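Local coordinates for protein pentafunctional AROM polypeptide (PDB 5SWV) that probably dehydrates 3-dehydroquinate and reduces the resulting 3-dehydroshikimate to shikimate, two of the five shikimate-pathway steps assigned to the whole AROM polypeptide, at residues A[41-46]-A[76-81]; A[17-22]-A[223-228]; A[147-152]-A[180-185]. One frame throughout, in Å; residues are numbered along the deposited sequence.

Interaction 1 of 3, residues A[41-46]-A[76-81]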
loop_
_atom_site.group_PDB
_atom_site.type_symbol
_atom_site.label_atom_id
_atom_site.label_comp_id
_atom_site.label_asym_id
_atom_site.label_seq_id
_atom_site.Cartn_x
_atom_site.Cartn_y
_atom_site.Cartn_z
ATOM N N VAL A 41 -12.005 4.260 -9.901
ATOM C CA VAL A 41 -13.326 3.698 -9.982
ATOM C C VAL A 41 -13.899 4.259 -11.258
ATOM O O VAL A 41 -14.106 5.466 -11.376
ATOM C CB VAL A 41 -14.221 4.107 -8.809
ATOM C CG1 VAL A 41 -15.612 3.498 -8.986
ATOM C CG2 VAL A 41 -13.594 3.686 -7.484
ATOM N N ARG A 42 -14.112 3.375 -12.219
ATOM C CA ARG A 42 -14.747 3.727 -13.461
ATOM C C ARG A 42 -16.240 3.747 -13.192
ATOM O O ARG A 42 -16.925 2.702 -13.222
ATOM C CB ARG A 42 -14.367 2.742 -14.574
ATOM C CG ARG A 42 -12.971 2.980 -15.127
ATOM C CD ARG A 42 -12.873 4.243 -15.980
ATOM N NE ARG A 42 -13.765 4.208 -17.153
ATOM C CZ ARG A 42 -13.449 3.727 -18.365
ATOM N NH1 ARG A 42 -12.248 3.216 -18.650
ATOM N NH2 ARG A 42 -14.358 3.748 -19.324
ATOM N N VAL A 43 -16.725 4.956 -12.926
ATOM C CA VAL A 43 -18.090 5.184 -12.483
ATOM C C VAL A 43 -19.053 4.862 -13.626
ATOM O O VAL A 43 -20.164 4.358 -13.397
ATOM C CB VAL A 43 -18.270 6.636 -11.993
ATOM C CG1 VAL A 43 -19.720 6.916 -11.623
ATOM C CG2 VAL A 43 -17.356 6.915 -10.803
ATOM N N ASP A 44 -18.612 5.123 -14.857
ATOM C CA ASP A 44 -19.386 4.741 -16.044
ATOM C C ASP A 44 -19.712 3.235 -16.144
ATOM O O ASP A 44 -20.723 2.872 -16.753
ATOM C CB ASP A 44 -18.741 5.278 -17.340
ATOM C CG ASP A 44 -17.318 4.775 -17.563
ATOM O OD1 ASP A 44 -16.435 5.068 -16.708
ATOM O OD2 ASP A 44 -17.084 4.109 -18.611
ATOM N N TYR A 45 -18.896 2.387 -15.513
ATOM C CA TYR A 45 -19.147 0.937 -15.476
ATOM C C TYR A 45 -20.049 0.463 -14.338
ATOM O O TYR A 45 -20.596 -0.626 -14.431
ATOM C CB TYR A 45 -17.835 0.143 -15.435
ATOM C CG TYR A 45 -17.231 -0.095 -16.794
ATOM C CD1 TYR A 45 -16.587 0.934 -17.461
ATOM C CD2 TYR A 45 -17.297 -1.348 -17.417
ATOM C CE1 TYR A 45 -16.016 0.739 -18.705
ATOM C CE2 TYR A 45 -16.739 -1.553 -18.673
ATOM C CZ TYR A 45 -16.095 -0.499 -19.313
ATOM O OH TYR A 45 -15.512 -0.632 -20.555
ATOM N N LEU A 46 -20.212 1.251 -13.276
ATOM C CA LEU A 46 -21.087 0.850 -12.161
ATOM C C LEU A 46 -22.550 0.728 -12.615
ATOM O O LEU A 46 -23.012 1.522 -13.428
ATOM C CB LEU A 46 -21.028 1.864 -11.017
ATOM C CG LEU A 46 -19.709 2.186 -10.328
ATOM C CD1 LEU A 46 -19.910 3.298 -9.313
ATOM C CD2 LEU A 46 -19.134 0.956 -9.657
ATOM N N ILE A 76 -8.094 7.242 -4.297
ATOM C CA ILE A 76 -9.111 6.903 -5.280
ATOM C C ILE A 76 -9.212 7.972 -6.348
ATOM O O ILE A 76 -9.134 9.171 -6.064
ATOM C CB ILE A 76 -10.463 6.644 -4.591
ATOM C CG1 ILE A 76 -10.367 5.333 -3.805
ATOM C CG2 ILE A 76 -11.609 6.553 -5.594
ATOM C CD1 ILE A 76 -11.457 5.146 -2.777
ATOM N N ILE A 77 -9.364 7.506 -7.581
ATOM C CA ILE A 77 -9.593 8.357 -8.713
ATOM C C ILE A 77 -11.023 8.069 -9.124
ATOM O O ILE A 77 -11.408 6.913 -9.269
ATOM C CB ILE A 77 -8.603 8.034 -9.839
ATOM C CG1 ILE A 77 -7.166 8.284 -9.376
ATOM C CG2 ILE A 77 -8.895 8.867 -11.064
ATOM C CD1 ILE A 77 -6.140 7.456 -10.111
ATOM N N PHE A 78 -11.803 9.126 -9.289
ATOM C CA PHE A 78 -13.228 9.039 -9.596
ATOM C C PHE A 78 -13.397 9.442 -11.057
ATOM O O PHE A 78 -13.267 10.620 -11.404
ATOM C CB PHE A 78 -13.979 9.982 -8.655
ATOM C CG PHE A 78 -15.478 9.943 -8.780
ATOM C CD1 PHE A 78 -16.134 10.746 -9.701
ATOM C CD2 PHE A 78 -16.237 9.161 -7.920
ATOM C CE1 PHE A 78 -17.528 10.729 -9.792
ATOM C CE2 PHE A 78 -17.618 9.147 -7.992
ATOM C CZ PHE A 78 -18.274 9.927 -8.930
ATOM N N THR A 79 -13.672 8.465 -11.911
ATOM C CA THR A 79 -13.633 8.690 -13.347
ATOM C C THR A 79 -14.938 8.347 -14.004
ATOM O O THR A 79 -15.355 7.192 -14.014
ATOM C CB THR A 79 -12.493 7.904 -13.999
ATOM O OG1 THR A 79 -11.263 8.402 -13.493
ATOM C CG2 THR A 79 -12.455 8.107 -15.505
ATOM N N ILE A 80 -15.577 9.382 -14.537
ATOM C CA ILE A 80 -16.700 9.233 -15.448
ATOM C C ILE A 80 -16.181 9.446 -16.851
ATOM O O ILE A 80 -15.879 10.577 -17.238
ATOM C CB ILE A 80 -17.792 10.283 -15.212
ATOM C CG1 ILE A 80 -18.375 10.161 -13.815
ATOM C CG2 ILE A 80 -18.896 10.129 -16.261
ATOM C CD1 ILE A 80 -19.297 11.322 -13.484
ATOM N N ARG A 81 -16.095 8.343 -17.588
ATOM C CA ARG A 81 -15.592 8.293 -18.961
ATOM C C ARG A 81 -16.785 8.116 -19.887
ATOM O O ARG A 81 -17.588 7.193 -19.714
ATOM C CB ARG A 81 -14.645 7.110 -19.099
ATOM C CG ARG A 81 -14.000 6.953 -20.466
ATOM C CD ARG A 81 -12.981 8.030 -20.786
ATOM N NE ARG A 81 -11.903 8.094 -19.799
ATOM C CZ ARG A 81 -11.606 9.136 -19.015
ATOM N NH1 ARG A 81 -12.275 10.284 -19.081
ATOM N NH2 ARG A 81 -10.587 9.031 -18.163
#

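Interaction 2 of 3, residues A[17-22]-A[223-228]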
loop_
_atom_site.group_PDB
_atom_site.type_symbol
_atom_site.label_atom_id
_atom_site.label_comp_id
_atom_site.label_asym_id
_atom_site.label_seq_id
_atom_site.Cartn_x
_atom_site.Cartn_y
_atom_site.Cartn_z
ATOM N N LEU A 17 -10.502 0.043 -12.020
ATOM C CA LEU A 17 -11.513 -0.832 -11.417
ATOM C C LEU A 17 -12.859 -0.636 -12.103
ATOM O O LEU A 17 -13.475 0.422 -11.998
ATOM C CB LEU A 17 -11.637 -0.562 -9.927
ATOM C CG LEU A 17 -12.308 -1.654 -9.114
ATOM C CD1 LEU A 17 -11.482 -2.933 -9.145
ATOM C CD2 LEU A 17 -12.473 -1.164 -7.689
ATOM N N ASN A 18 -13.306 -1.667 -12.809
ATOM C CA ASN A 18 -14.442 -1.559 -13.702
ATOM C C ASN A 18 -15.418 -2.712 -13.547
ATOM O O ASN A 18 -16.032 -3.164 -14.521
ATOM C CB ASN A 18 -13.937 -1.433 -15.137
ATOM C CG ASN A 18 -13.157 -2.648 -15.609
ATOM O OD1 ASN A 18 -12.678 -3.454 -14.810
ATOM N ND2 ASN A 18 -13.026 -2.779 -16.924
ATOM N N TYR A 19 -15.572 -3.179 -12.313
ATOM C CA TYR A 19 -16.672 -4.063 -11.975
ATOM C C TYR A 19 -17.964 -3.260 -12.035
ATOM O O TYR A 19 -17.936 -2.049 -11.856
ATOM C CB TYR A 19 -16.522 -4.588 -10.559
ATOM C CG TYR A 19 -15.453 -5.630 -10.347
ATOM C CD1 TYR A 19 -15.695 -6.966 -10.659
ATOM C CD2 TYR A 19 -14.222 -5.302 -9.771
ATOM C CE1 TYR A 19 -14.741 -7.940 -10.419
ATOM C CE2 TYR A 19 -13.259 -6.273 -9.537
ATOM C CZ TYR A 19 -13.529 -7.589 -9.862
ATOM O OH TYR A 19 -12.599 -8.572 -9.647
ATOM N N PRO A 20 -19.103 -3.924 -12.249
ATOM C CA PRO A 20 -20.390 -3.253 -12.087
ATOM C C PRO A 20 -20.756 -2.916 -10.653
ATOM O O PRO A 20 -21.586 -2.042 -10.452
ATOM C CB PRO A 20 -21.402 -4.269 -12.618
ATOM C CG PRO A 20 -20.619 -5.390 -13.181
ATOM C CD PRO A 20 -19.272 -5.345 -12.570
ATOM N N ARG A 21 -20.188 -3.631 -9.680
ATOM C CA ARG A 21 -20.442 -3.402 -8.243
ATOM C C ARG A 21 -19.164 -3.556 -7.414
ATOM O O ARG A 21 -18.379 -4.470 -7.655
ATOM C CB ARG A 21 -21.450 -4.428 -7.732
ATOM C CG ARG A 21 -22.834 -4.370 -8.353
ATOM C CD ARG A 21 -23.582 -3.133 -7.876
ATOM N NE ARG A 21 -23.919 -3.218 -6.448
ATOM C CZ ARG A 21 -25.077 -3.649 -5.943
ATOM N NH1 ARG A 21 -26.096 -4.048 -6.715
ATOM N NH2 ARG A 21 -25.218 -3.674 -4.629
ATOM N N ILE A 22 -18.960 -2.687 -6.426
ATOM C CA ILE A 22 -17.784 -2.797 -5.560
ATOM C C ILE A 22 -17.829 -4.102 -4.732
ATOM O O ILE A 22 -16.777 -4.681 -4.430
ATOM C CB ILE A 22 -17.561 -1.521 -4.687
ATOM C CG1 ILE A 22 -16.694 -0.497 -5.421
ATOM C CG2 ILE A 22 -16.807 -1.811 -3.384
ATOM C CD1 ILE A 22 -17.285 0.024 -6.690
ATOM N N PRO A 223 -6.046 -9.817 -14.327
ATOM C CA PRO A 223 -6.840 -10.890 -14.995
ATOM C C PRO A 223 -8.248 -11.188 -14.438
ATOM O O PRO A 223 -9.121 -11.676 -15.173
ATOM C CB PRO A 223 -5.942 -12.123 -14.842
ATOM C CG PRO A 223 -4.554 -11.569 -14.804
ATOM C CD PRO A 223 -4.652 -10.256 -14.082
ATOM N N LEU A 224 -8.433 -10.912 -13.151
ATOM C CA LEU A 224 -9.706 -11.057 -12.457
ATOM C C LEU A 224 -10.744 -9.959 -12.737
ATOM O O LEU A 224 -11.932 -10.159 -12.463
ATOM C CB LEU A 224 -9.463 -11.157 -10.943
ATOM C CG LEU A 224 -8.582 -12.340 -10.488
ATOM C CD1 LEU A 224 -8.447 -12.380 -8.972
ATOM C CD2 LEU A 224 -9.084 -13.687 -11.022
ATOM N N LEU A 225 -10.326 -8.816 -13.274
ATOM C CA LEU A 225 -11.277 -7.781 -13.649
ATOM C C LEU A 225 -11.987 -8.251 -14.902
ATOM O O LEU A 225 -11.425 -9.036 -15.655
ATOM C CB LEU A 225 -10.577 -6.456 -13.898
ATOM C CG LEU A 225 -9.757 -5.893 -12.739
ATOM C CD1 LEU A 225 -9.352 -4.462 -13.052
ATOM C CD2 LEU A 225 -10.527 -5.939 -11.435
ATOM N N PRO A 226 -13.234 -7.796 -15.122
ATOM C CA PRO A 226 -14.002 -8.372 -16.219
ATOM C C PRO A 226 -13.481 -8.035 -17.616
ATOM O O PRO A 226 -13.713 -8.808 -18.541
ATOM C CB PRO A 226 -15.410 -7.820 -15.997
ATOM C CG PRO A 226 -15.199 -6.560 -15.259
ATOM C CD PRO A 226 -14.020 -6.804 -14.370
ATOM N N SER A 227 -12.775 -6.917 -17.772
ATOM C CA SER A 227 -12.299 -6.495 -19.098
ATOM C C SER A 227 -11.224 -5.433 -18.978
ATOM O O SER A 227 -11.059 -4.842 -17.907
ATOM C CB SER A 227 -13.463 -5.948 -19.951
ATOM O OG SER A 227 -14.220 -4.962 -19.265
ATOM N N LYS A 228 -10.499 -5.200 -20.073
ATOM C CA LYS A 228 -9.585 -4.069 -20.158
ATOM C C LYS A 228 -10.400 -2.813 -20.293
ATOM O O LYS A 228 -11.458 -2.815 -20.928
ATOM C CB LYS A 228 -8.671 -4.164 -21.369
ATOM C CG LYS A 228 -7.715 -5.337 -21.328
ATOM C CD LYS A 228 -6.928 -5.458 -22.619
ATOM C CE LYS A 228 -6.248 -6.810 -22.682
ATOM N NZ LYS A 228 -5.373 -6.873 -23.879
#

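Interaction 3 of 3, residues A[147-152]-A[180-185]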
loop_
_atom_site.group_PDB
_atom_site.type_symbol
_atom_site.label_atom_id
_atom_site.label_comp_id
_atom_site.label_asym_id
_atom_site.label_seq_id
_atom_site.Cartn_x
_atom_site.Cartn_y
_atom_site.Cartn_z
ATOM N N SER A 147 -1.795 14.125 -34.765
ATOM C CA SER A 147 -0.349 13.916 -34.744
ATOM C C SER A 147 0.268 14.477 -33.467
ATOM O O SER A 147 -0.189 15.504 -32.970
ATOM C CB SER A 147 0.305 14.590 -35.969
ATOM O OG SER A 147 1.715 14.734 -35.838
ATOM N N TRP A 148 1.294 13.793 -32.949
ATOM C CA TRP A 148 2.127 14.300 -31.845
ATOM C C TRP A 148 3.306 15.144 -32.346
ATOM O O TRP A 148 3.830 15.972 -31.596
ATOM C CB TRP A 148 2.696 13.156 -31.022
ATOM C CG TRP A 148 1.698 12.298 -30.366
ATOM C CD1 TRP A 148 1.408 11.007 -30.672
ATOM C CD2 TRP A 148 0.875 12.644 -29.258
ATOM N NE1 TRP A 148 0.445 10.523 -29.826
ATOM C CE2 TRP A 148 0.096 11.511 -28.948
ATOM C CE3 TRP A 148 0.714 13.803 -28.495
ATOM C CZ2 TRP A 148 -0.827 11.498 -27.913
ATOM C CZ3 TRP A 148 -0.210 13.791 -27.456
ATOM C CH2 TRP A 148 -0.966 12.642 -27.175
ATOM N N ALA A 149 3.745 14.896 -33.584
ATOM C CA ALA A 149 4.789 15.697 -34.231
ATOM C C ALA A 149 4.278 17.073 -34.655
ATOM O O ALA A 149 5.042 18.023 -34.621
ATOM C CB ALA A 149 5.360 14.965 -35.438
ATOM N N ARG A 150 3.009 17.160 -35.076
ATOM C CA ARG A 150 2.341 18.430 -35.426
ATOM C C ARG A 150 1.072 18.565 -34.584
ATOM O O ARG A 150 -0.022 18.339 -35.092
ATOM C CB ARG A 150 1.938 18.448 -36.905
ATOM C CG ARG A 150 3.091 18.505 -37.904
ATOM C CD ARG A 150 2.620 18.254 -39.349
ATOM N NE ARG A 150 1.804 17.031 -39.515
ATOM C CZ ARG A 150 2.256 15.767 -39.438
ATOM N NH1 ARG A 150 3.542 15.492 -39.178
ATOM N NH2 ARG A 150 1.408 14.755 -39.609
ATOM N N PRO A 151 1.204 18.948 -33.304
ATOM C CA PRO A 151 0.106 18.758 -32.376
ATOM C C PRO A 151 -0.748 20.004 -32.159
ATOM O O PRO A 151 -0.867 20.470 -31.035
ATOM C CB PRO A 151 0.857 18.373 -31.103
ATOM C CG PRO A 151 2.098 19.218 -31.159
ATOM C CD PRO A 151 2.384 19.499 -32.608
ATOM N N HIS A 152 -1.364 20.536 -33.210
ATOM C CA HIS A 152 -2.217 21.730 -33.069
ATOM C C HIS A 152 -3.409 21.477 -32.130
ATOM O O HIS A 152 -3.682 22.291 -31.239
ATOM C CB HIS A 152 -2.706 22.239 -34.432
ATOM C CG HIS A 152 -3.516 23.510 -34.357
ATOM N ND1 HIS A 152 -4.611 23.754 -35.167
ATOM C CD2 HIS A 152 -3.395 24.602 -33.557
ATOM C CE1 HIS A 152 -5.119 24.941 -34.881
ATOM N NE2 HIS A 152 -4.402 25.474 -33.906
ATOM N N ASN A 180 4.294 6.126 -31.377
ATOM C CA ASN A 180 4.848 6.043 -30.024
ATOM C C ASN A 180 6.132 6.854 -29.884
ATOM O O ASN A 180 6.381 7.455 -28.840
ATOM C CB ASN A 180 5.090 4.579 -29.616
ATOM C CG ASN A 180 3.800 3.776 -29.542
ATOM O OD1 ASN A 180 2.787 4.276 -29.078
ATOM N ND2 ASN A 180 3.827 2.535 -30.015
ATOM N N LEU A 181 6.927 6.870 -30.950
ATOM C CA LEU A 181 8.158 7.656 -30.990
ATOM C C LEU A 181 7.895 9.158 -31.094
ATOM O O LEU A 181 8.538 9.943 -30.404
ATOM C CB LEU A 181 9.051 7.189 -32.141
ATOM C CG LEU A 181 9.487 5.717 -32.085
ATOM C CD1 LEU A 181 10.487 5.447 -33.188
ATOM C CD2 LEU A 181 10.101 5.331 -30.749
ATOM N N GLU A 182 6.961 9.564 -31.946
ATOM C CA GLU A 182 6.583 10.972 -32.012
ATOM C C GLU A 182 6.058 11.450 -30.648
ATOM O O GLU A 182 6.327 12.568 -30.226
ATOM C CB GLU A 182 5.575 11.206 -33.139
ATOM C CG GLU A 182 6.233 11.130 -34.511
ATOM C CD GLU A 182 5.278 11.144 -35.698
ATOM O OE1 GLU A 182 5.771 11.010 -36.830
ATOM O OE2 GLU A 182 4.053 11.292 -35.534
ATOM N N LEU A 183 5.349 10.565 -29.959
ATOM C CA LEU A 183 4.813 10.851 -28.649
ATOM C C LEU A 183 5.920 11.145 -27.634
ATOM O O LEU A 183 5.781 12.076 -26.854
ATOM C CB LEU A 183 3.909 9.710 -28.186
ATOM C CG LEU A 183 3.235 9.864 -26.828
ATOM C CD1 LEU A 183 1.940 9.079 -26.759
ATOM C CD2 LEU A 183 4.158 9.451 -25.693
ATOM N N GLU A 184 7.011 10.377 -27.643
ATOM C CA GLU A 184 8.152 10.662 -26.755
ATOM C C GLU A 184 8.845 11.995 -27.061
ATOM O O GLU A 184 9.224 12.710 -26.140
ATOM C CB GLU A 184 9.193 9.536 -26.775
ATOM C CG GLU A 184 8.728 8.173 -26.254
ATOM C CD GLU A 184 8.024 8.211 -24.905
ATOM O OE1 GLU A 184 8.548 8.853 -23.963
ATOM O OE2 GLU A 184 6.936 7.581 -24.802
ATOM N N GLU A 185 9.013 12.321 -28.339
ATOM C CA GLU A 185 9.459 13.669 -28.744
ATOM C C GLU A 185 8.572 14.734 -28.126
ATOM O O GLU A 185 9.068 15.680 -27.511
ATOM C CB GLU A 185 9.437 13.833 -30.262
ATOM C CG GLU A 185 10.720 13.383 -30.924
ATOM C CD GLU A 185 10.525 12.808 -32.331
ATOM O OE1 GLU A 185 9.519 13.126 -33.031
ATOM O OE2 GLU A 185 11.409 12.020 -32.745
HETATM O O HOH W 1 1.802 10.984 -33.892
#

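Interaction 1 of 3, residues A[41-46]-A[76-81]
Val-43 sets its CG2 methyl over the face of the Phe-78 ring, 3.6 Å from the ring centroid and 13° off the normal, a CH-pi contact. The ring reaches that place because its CG lies anti to the backbone N (chi1 -176°). Beside it, Val-43 CB packs on Ile-80 CG1, and the CG2 branches of Val-41 and Ile-76 meet. This outward, apolar layer is the closely packed part: helix 58-69 touches Val-41 and Phe-78, and helix 94-106 touches Phe-78 and Ile-80.

Between the layers, the parallel strands 38-42 and 76-79 are joined by three backbone bonds: Val-41 N to Ile-77 O, Thr-79 N to Val-41 O, and Val-43 N to Thr-79 O at 2.8 Å. The looser end follows Asp-44, where the chain turns away and the partly exposed Tyr-45 no longer touches 76-81.

The inward side is polar. Arg-42 curls back through two bends of its chain and holds Asp-44 in a two-pronged, side-on salt bridge: NE meets OD1 at 2.8 Å in the guanidinium plane and NH2 meets OD2 at 2.8 Å, tilted from it, each oxygen using its syn lone pair. Over one face of the same guanidinium lies Arg-81, whose CB is 3.4 Å from Arg-42 NH2. Asp-44 OD1 also takes a weak bond from Arg-81 N at 3.4 Å, while OD2 has Leu-88 N as a further partner. Arg-81 forms salt bridges with Asp-113 and Glu-115, and Thr-79 OG1 bonds Glu-40.

The arginines stand at the C-terminal ends of neighbouring strands, where TIM barrels carry their active sites. These bridges would restrict how each guanidinium can turn, and the carboxylates probably offset the like charges of Arg-42 NH2 and Arg-81 NE, 5.0 Å apart.

Interaction 2 of 3, residues A[17-22]-A[223-228]
Asn-18 reaches across to the 223-228 loop with its amide, and of all the residues in this contact it has the most surface buried. Its ND2 donates to Ser-227 O at 3.0 Å with an N-H...O angle of 164°. The acceptor lies in the amide plane, yet the donor sits well above the carbonyl plane of Ser-227, 54° out of it, so the bond is straight at the nitrogen but does not follow a lone pair of the oxygen. A chi1 of 63°, with CG between the backbone N and the carbonyl carbon, turns the amide this way. On the other branch, OD1 rests against Pro-226 CD at 3.6 Å, and the amide and the proline ring run antiparallel, side against side.

Leu-225 comes next. Its CD2 methyl is directed into the angle between Leu-17, whose CD1 lies 3.9 Å from it, and the ring of Tyr-19, and the leucine crosses both side chains at about a right angle. CB and CD1 of Leu-225 pack near Asn-18 OD1.

Tyr-19, the third large contributor, takes Pro-226 CD over one face, 4.0 Å above the ring plane and displaced toward the rim. Tyr-19 OH lies 3.3 Å from Leu-224 O.

The two loops follow strands 13-17 and 218-220, the neighbouring first and last strands of the (beta-alpha)8 barrel, and they meet above the seam where the barrel closes. Tyr-19 also leans on Asp-24 and Ala-25 of helix 22-25, while the backbone of Leu-17 pairs with Glu-40 and Arg-42 of strand 38-42.

Interaction 3 of 3, residues A[147-152]-A[180-185]
Trp-148 and Leu-183 are brought alongside by contrasting first torsions: the indole has CG anti to its carbonyl carbon (chi1 -61°), whereas Leu-183 extends with CG opposite its backbone N (chi1 -179°). The two side chains run alongside each other in the same direction. Leu-183 lies along one face of the indole, with CB 3.9 Å from the centroid of the five-membered ring and 16° off its normal, a CH-pi contact. Further out, CD1 of the leucine lies 3.4 Å above the ring plane but toward the rim, 3.7 Å from Trp-148 NE1.

Glu-182, one residue earlier on the helix, handles the other part of the contact. Its chain is stretched out past CG and runs by the loop, so that its CD comes within 3.8 Å of the Ala-149 CB methyl. The carboxylate does not bond the loop directly. A water links them, accepting from Trp-148 N at 3.0 Å and donating to Glu-182 OE2 at 2.8 Å, and thereby serves a backbone N-H at the tight turn.

The turn itself is held by Ser-147, whose OG accepts from Arg-150 N at 2.9 Å in an ST motif. Pro-151, the centre of an inverse gamma turn, then occupies the N-cap position of helix 152-162.

The contact therefore joins the loop leading into helix 152-162 to the side of helix 177-193, the next helix on the outside of the barrel. Asn-202 of strand 198-203 accepts from Trp-148 NE1, and Leu-200 of that strand touches both Trp-148 and Leu-183. Trp-154 of helix 152-162 stacks with the indole, Phe-186 meets it at a slant, and Arg-189, also of helix 177-193, bonds Trp-148 O.

Overall arrangement
From the N terminus, the chain first passes 17-22, whose partner 223-228 arrives only after a full circuit of the barrel, so interaction 2 closes a loop of 200 residues. Nested within it, interaction 1 closes the short beta-alpha-beta unit made of strand 38-42, helix 58-69 and strand 76-79. Later, and in series with it, interaction 3 ties the loop leading into helix 152-162 to helix 177-193, also inside the loop of interaction 2. Interactions 1 and 2 touch, with Leu-46 CD2 packed on Ile-22 CD1. Interaction 3 stands apart, its centre about 28 Å from that of interaction 1 and about 32 Å from that of interaction 2.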